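Local coordinates for DUF411 domain-containing protein (PDB 6WIS) that binds a cluster of four copper ions bridged by cysteine thiolates and probably serves in bacterial copper resistance, at residues 49-54 / 86-91; 57-62 / 75-80. All blocks are in the same frame, centred on the assembly; numbering follows the deposited sequence.

Contact 1: residues 49-54 / 86-91. With CU (copper (II) ion), chain C; CU (copper (II) ion), chain D; CU (copper (II) ion), chain F.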
loop_
_atom_site.group_PDB
_atom_site.type_symbol
_atom_site.label_atom_id
_atom_site.label_comp_id
_atom_site.label_asym_id
_atom_site.label_seq_id
_atom_site.Cartn_x
_atom_site.Cartn_y
_atom_site.Cartn_z
ATOM N N TYR A 49 -2.091 12.526 -6.452
ATOM C CA TYR A 49 -1.852 12.330 -7.870
ATOM C C TYR A 49 -0.588 11.528 -8.186
ATOM O O TYR A 49 -0.678 10.402 -8.696
ATOM C CB TYR A 49 -1.834 13.725 -8.520
ATOM C CG TYR A 49 -1.706 13.742 -10.016
ATOM C CD1 TYR A 49 -2.593 13.036 -10.821
ATOM C CD2 TYR A 49 -0.713 14.492 -10.631
ATOM C CE1 TYR A 49 -2.478 13.052 -12.208
ATOM C CE2 TYR A 49 -0.590 14.520 -12.012
ATOM C CZ TYR A 49 -1.471 13.803 -12.794
ATOM O OH TYR A 49 -1.339 13.833 -14.161
ATOM N N SER A 50 0.595 12.064 -7.876
ATOM C CA SER A 50 1.837 11.377 -8.222
ATOM C C SER A 50 2.349 10.488 -7.094
ATOM O O SER A 50 3.568 10.291 -6.950
ATOM C CB SER A 50 2.911 12.384 -8.631
ATOM O OG SER A 50 3.570 12.875 -7.468
HETATM N N MSE A 51 1.425 9.928 -6.336
HETATM C CA MSE A 51 1.817 8.990 -5.272
HETATM C C MSE A 51 1.132 7.659 -5.564
HETATM O O MSE A 51 1.206 6.800 -4.736
HETATM C CB MSE A 51 1.402 9.538 -3.914
HETATM C CG MSE A 51 2.578 9.845 -3.040
HETATM SE SE MSE A 51 2.103 10.612 -1.335
HETATM C CE MSE A 51 3.223 12.181 -1.157
ATOM N N GLY A 52 0.498 7.550 -6.730
ATOM C CA GLY A 52 -0.210 6.337 -7.081
ATOM C C GLY A 52 0.720 5.175 -7.374
ATOM O O GLY A 52 1.906 5.319 -7.673
ATOM N N SER A 53 0.151 3.980 -7.307
ATOM C CA SER A 53 0.902 2.762 -7.543
ATOM C C SER A 53 -0.032 1.836 -8.302
ATOM O O SER A 53 -1.012 2.287 -8.906
ATOM C CB SER A 53 1.425 2.203 -6.205
ATOM O OG SER A 53 2.293 1.103 -6.385
ATOM N N CYS A 54 0.256 0.531 -8.259
ATOM C CA CYS A 54 -0.472 -0.474 -9.035
ATOM C C CYS A 54 -1.680 -1.063 -8.299
ATOM O O CYS A 54 -2.471 -1.807 -8.903
ATOM C CB CYS A 54 0.506 -1.600 -9.399
ATOM S SG CYS A 54 1.462 -2.097 -7.914
ATOM N N ALA A 86 1.743 5.396 1.472
ATOM C CA ALA A 86 1.984 5.075 0.069
ATOM C C ALA A 86 3.446 4.718 -0.137
ATOM O O ALA A 86 4.342 5.356 0.445
ATOM C CB ALA A 86 1.638 6.270 -0.875
ATOM N N VAL A 87 3.676 3.702 -0.968
ATOM C CA VAL A 87 4.944 3.522 -1.675
ATOM C C VAL A 87 4.665 3.806 -3.149
ATOM O O VAL A 87 4.128 2.942 -3.856
ATOM C CB VAL A 87 5.535 2.120 -1.493
ATOM C CG1 VAL A 87 6.795 1.986 -2.358
ATOM C CG2 VAL A 87 5.824 1.828 -0.006
ATOM N N PRO A 88 4.962 5.004 -3.643
ATOM C CA PRO A 88 4.592 5.337 -5.027
ATOM C C PRO A 88 5.314 4.450 -6.035
ATOM O O PRO A 88 6.412 3.949 -5.781
ATOM C CB PRO A 88 5.026 6.800 -5.167
ATOM C CG PRO A 88 5.056 7.317 -3.765
ATOM C CD PRO A 88 5.512 6.159 -2.918
ATOM N N GLY A 89 4.683 4.248 -7.185
ATOM C CA GLY A 89 5.367 3.468 -8.200
ATOM C C GLY A 89 5.477 2.000 -7.819
ATOM O O GLY A 89 4.634 1.435 -7.102
HETATM N N MSE A 90 6.539 1.366 -8.305
HETATM C CA MSE A 90 6.775 -0.035 -7.982
HETATM C C MSE A 90 8.260 -0.282 -7.850
HETATM O O MSE A 90 8.876 -0.826 -8.765
HETATM C CB MSE A 90 6.185 -0.971 -9.052
HETATM C CG MSE A 90 4.694 -0.841 -9.320
HETATM SE SE MSE A 90 4.043 -2.081 -10.725
HETATM C CE MSE A 90 5.159 -1.479 -12.222
ATOM N N PRO A 91 8.836 0.119 -6.715
ATOM C CA PRO A 91 10.290 -0.039 -6.529
ATOM C C PRO A 91 10.658 -1.507 -6.394
ATOM O O PRO A 91 10.022 -2.253 -5.645
ATOM C CB PRO A 91 10.576 0.734 -5.239
ATOM C CG PRO A 91 9.254 0.811 -4.540
ATOM C CD PRO A 91 8.205 0.854 -5.608
HETATM CU CU CU C . 0.028 -3.665 -7.153
HETATM CU CU CU D . 2.723 -4.009 -8.019
HETATM CU CU CU F . 4.950 -4.253 -10.169
#
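Gly-52 and Gly-89 join the two loops by a nearly straight backbone hydrogen bond, Gly-89 N to Gly-52 O at 3.0 Å. Next to it the side chain of Ser-53 turns toward 86-91, its chi1 of -173° swinging OG beside the carbonyl carbon of its own residue and toward Gly-89 O. The hydroxyl donates to that oxygen; the modelled OG to O distance of 2.5 Å is shorter than expected, so its exact length is doubtful. Ser-53 N is held in turn by Glu-65.

At one end of this polar link the packing is apolar and tight. Selenomethionine Met-51 lies alongside the Pro-88 ring, both side chains pointing the same way, with CG of Met-51 3.6 Å from CG of Pro-88. Ala-86 CB lies 3.9 Å from Met-51 O, and that buried carbonyl oxygen has no partner in the model. The end of Met-51 leads away from 86-91, and its side chain also touches Leu-111 on strand 106-111.

Toward the cluster, Met-90, also selenomethionine, is exposed whereas Cys-54 is buried. CG of Met-90 passes 3.7 Å from Cys-54 SG, and its SE binds one copper at 2.4 Å. Cys-54 SG bridges two other coppers, each 2.3 Å away. With Cys-15, Cys-16, His-55, His-67 and Met-97 among the further ligands, these two residues supply part of the ligand set of the cysteine-bridged tetranuclear copper cluster of CopG.

Contact 2: residues 57-62 / 75-80. With ZN (zinc ion), chain N.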
loop_
_atom_site.group_PDB
_atom_site.type_symbol
_atom_site.label_atom_id
_atom_site.label_comp_id
_atom_site.label_asym_id
_atom_site.label_seq_id
_atom_site.Cartn_x
_atom_site.Cartn_y
_atom_site.Cartn_z
ATOM N N GLY A 57 -5.017 -0.620 -1.183
ATOM C CA GLY A 57 -5.669 -1.345 -0.106
ATOM C C GLY A 57 -6.413 -0.396 0.826
ATOM O O GLY A 57 -6.117 0.798 0.861
ATOM N N VAL A 58 -7.399 -0.924 1.558
ATOM C CA VAL A 58 -8.145 -0.136 2.546
ATOM C C VAL A 58 -8.213 -0.941 3.828
ATOM O O VAL A 58 -8.687 -2.087 3.825
ATOM C CB VAL A 58 -9.569 0.236 2.083
ATOM C CG1 VAL A 58 -10.201 1.223 3.096
ATOM C CG2 VAL A 58 -9.539 0.883 0.689
ATOM N N ILE A 59 -7.745 -0.358 4.927
ATOM C CA ILE A 59 -7.788 -1.064 6.204
ATOM C C ILE A 59 -8.261 -0.073 7.251
ATOM O O ILE A 59 -7.674 1.005 7.393
ATOM C CB ILE A 59 -6.435 -1.696 6.607
ATOM C CG1 ILE A 59 -6.546 -2.351 7.998
ATOM C CG2 ILE A 59 -5.267 -0.671 6.568
ATOM C CD1 ILE A 59 -5.525 -3.488 8.229
ATOM N N ASP A 60 -9.355 -0.412 7.936
ATOM C CA ASP A 60 -9.885 0.390 9.038
ATOM C C ASP A 60 -9.980 1.861 8.647
ATOM O O ASP A 60 -9.663 2.759 9.429
ATOM C CB ASP A 60 -9.044 0.187 10.305
ATOM C CG ASP A 60 -9.100 -1.263 10.821
ATOM O OD1 ASP A 60 -10.212 -1.840 10.960
ATOM O OD2 ASP A 60 -8.022 -1.839 11.076
ATOM N N GLY A 61 -10.378 2.102 7.393
ATOM C CA GLY A 61 -10.616 3.428 6.896
ATOM C C GLY A 61 -9.442 4.128 6.242
ATOM O O GLY A 61 -9.648 5.177 5.617
ATOM N N LYS A 62 -8.223 3.600 6.352
ATOM C CA LYS A 62 -7.039 4.267 5.821
ATOM C C LYS A 62 -6.562 3.556 4.558
ATOM O O LYS A 62 -6.733 2.337 4.421
ATOM C CB LYS A 62 -5.928 4.284 6.867
ATOM C CG LYS A 62 -6.403 4.770 8.245
ATOM C CD LYS A 62 -5.234 4.916 9.204
ATOM C CE LYS A 62 -5.703 5.538 10.538
ATOM N NZ LYS A 62 -4.497 5.838 11.339
ATOM N N LYS A 75 2.135 0.165 11.630
ATOM C CA LYS A 75 2.438 1.511 12.136
ATOM C C LYS A 75 1.409 2.524 11.665
ATOM O O LYS A 75 1.031 3.436 12.417
ATOM C CB LYS A 75 3.833 1.976 11.696
ATOM C CG LYS A 75 4.966 1.057 12.122
ATOM C CD LYS A 75 6.314 1.535 11.570
ATOM N N LEU A 76 0.972 2.399 10.409
ATOM C CA LEU A 76 -0.088 3.255 9.892
ATOM C C LEU A 76 -1.335 3.171 10.761
ATOM O O LEU A 76 -1.930 4.198 11.112
ATOM C CB LEU A 76 -0.410 2.862 8.444
ATOM C CG LEU A 76 -1.641 3.498 7.804
ATOM C CD1 LEU A 76 -1.453 5.025 7.699
ATOM C CD2 LEU A 76 -1.906 2.881 6.408
ATOM N N ARG A 77 -1.727 1.953 11.136
ATOM C CA ARG A 77 -2.949 1.747 11.903
ATOM C C ARG A 77 -2.915 2.459 13.244
ATOM O O ARG A 77 -3.959 2.904 13.731
ATOM C CB ARG A 77 -3.187 0.258 12.131
ATOM C CG ARG A 77 -3.584 -0.474 10.887
ATOM C CD ARG A 77 -3.987 -1.910 11.159
ATOM N NE ARG A 77 -5.298 -2.027 11.789
ATOM C CZ ARG A 77 -5.487 -2.496 13.020
ATOM N NH1 ARG A 77 -4.449 -2.869 13.749
ATOM N NH2 ARG A 77 -6.706 -2.585 13.520
ATOM N N GLU A 78 -1.740 2.588 13.854
ATOM C CA GLU A 78 -1.677 3.142 15.195
ATOM C C GLU A 78 -1.331 4.629 15.232
ATOM O O GLU A 78 -1.195 5.182 16.320
ATOM C CB GLU A 78 -0.702 2.335 16.049
ATOM C CG GLU A 78 0.761 2.515 15.771
ATOM C CD GLU A 78 1.563 1.345 16.321
ATOM O OE1 GLU A 78 0.938 0.300 16.624
ATOM O OE2 GLU A 78 2.802 1.463 16.449
ATOM N N ARG A 79 -1.237 5.301 14.090
ATOM C CA ARG A 79 -0.955 6.734 14.062
ATOM C C ARG A 79 -2.263 7.456 13.749
ATOM O O ARG A 79 -2.708 7.499 12.595
ATOM C CB ARG A 79 0.146 7.060 13.055
ATOM C CG ARG A 79 1.528 6.550 13.459
ATOM C CD ARG A 79 2.343 7.656 14.144
ATOM N NE ARG A 79 2.221 8.904 13.405
ATOM C CZ ARG A 79 3.106 9.343 12.511
ATOM N NH1 ARG A 79 4.209 8.644 12.258
ATOM N NH2 ARG A 79 2.888 10.488 11.872
ATOM N N ALA A 80 -2.879 8.023 14.796
ATOM C CA ALA A 80 -4.172 8.682 14.640
ATOM C C ALA A 80 -4.106 9.892 13.718
ATOM O O ALA A 80 -5.139 10.301 13.178
ATOM C CB ALA A 80 -4.716 9.101 16.003
HETATM ZN ZN ZN N . 3.302 -0.336 17.591
#
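Asp-60 and Arg-77 carry the ionic part of the contact. Arg-77 turns the side of its guanidinium to the carboxylate, and NE and NH2 both go to the same oxygen: Asp-60 OD2 lies 2.8 Å from NE and 2.9 Å from NH2. That oxygen stays close to the guanidinium plane, yet the two flat groups are turned 50° against each other. NE meets OD2 nearly in line with its C-O bond, whereas NH2 comes from above the carboxylate plane; both hydrogen bonds are noticeably bent. The bend of the arginine at chi3 (74°) brings the guanidinium round to Asp-60.

Apolar contact lies beside the salt bridge. The Ile-59 side chain lies roughly perpendicular to that of Arg-77, its CD1 3.7 Å from CD of Arg-77. Further along, Lys-62 and Leu-76 run antiparallel alongside one another, with CD of Lys-62 4.1 Å from CD1 of Leu-76. Val-64 on strand 62-65 touches both Ile-59 and Leu-76.

The third kind is an ammonium among backbone carbonyls. Lys-62, extended beyond CG, carries NZ to the end of helix 70-77, where it donates to Leu-76 O at 3.1 Å and also to Leu-82 O; Arg-79 O is 2.7 Å from NZ. Arg-79 N reaches Leu-76 O from the other face of the carbonyl plane, giving that oxygen two donors.

Asp-60 and Lys-62 flank Gly-61 in the type I' turn between strands 55-59 and 62-65. This beta hairpin is thus fastened to the helix C-terminus by one salt bridge and one lysine, whose positive charge would be expected to interact favourably with the negative end of the helix dipole.

Contacts 1 and 2 lie on opposite sides of the chain's centre, about 17 Å apart between centres, and both are partly buried. In sequence the segments of contact 2 fall between those of contact 1, and strand 55-59 connects them: it follows directly on Cys-54 and runs into the turn at Asp-60. Contact 1 joins two loops, whereas contact 2 sets a hairpin against a helix end. Their chemistry differs accordingly. At the copper cluster, cysteine sulfur and (seleno)methionine ligands lie next to hydrogen bonds between the loops; at the far end, an exposed Asp-Arg pair and a partly exposed lysine that meets helix-end carbonyls accompany a buried Ile-59 and Leu-76.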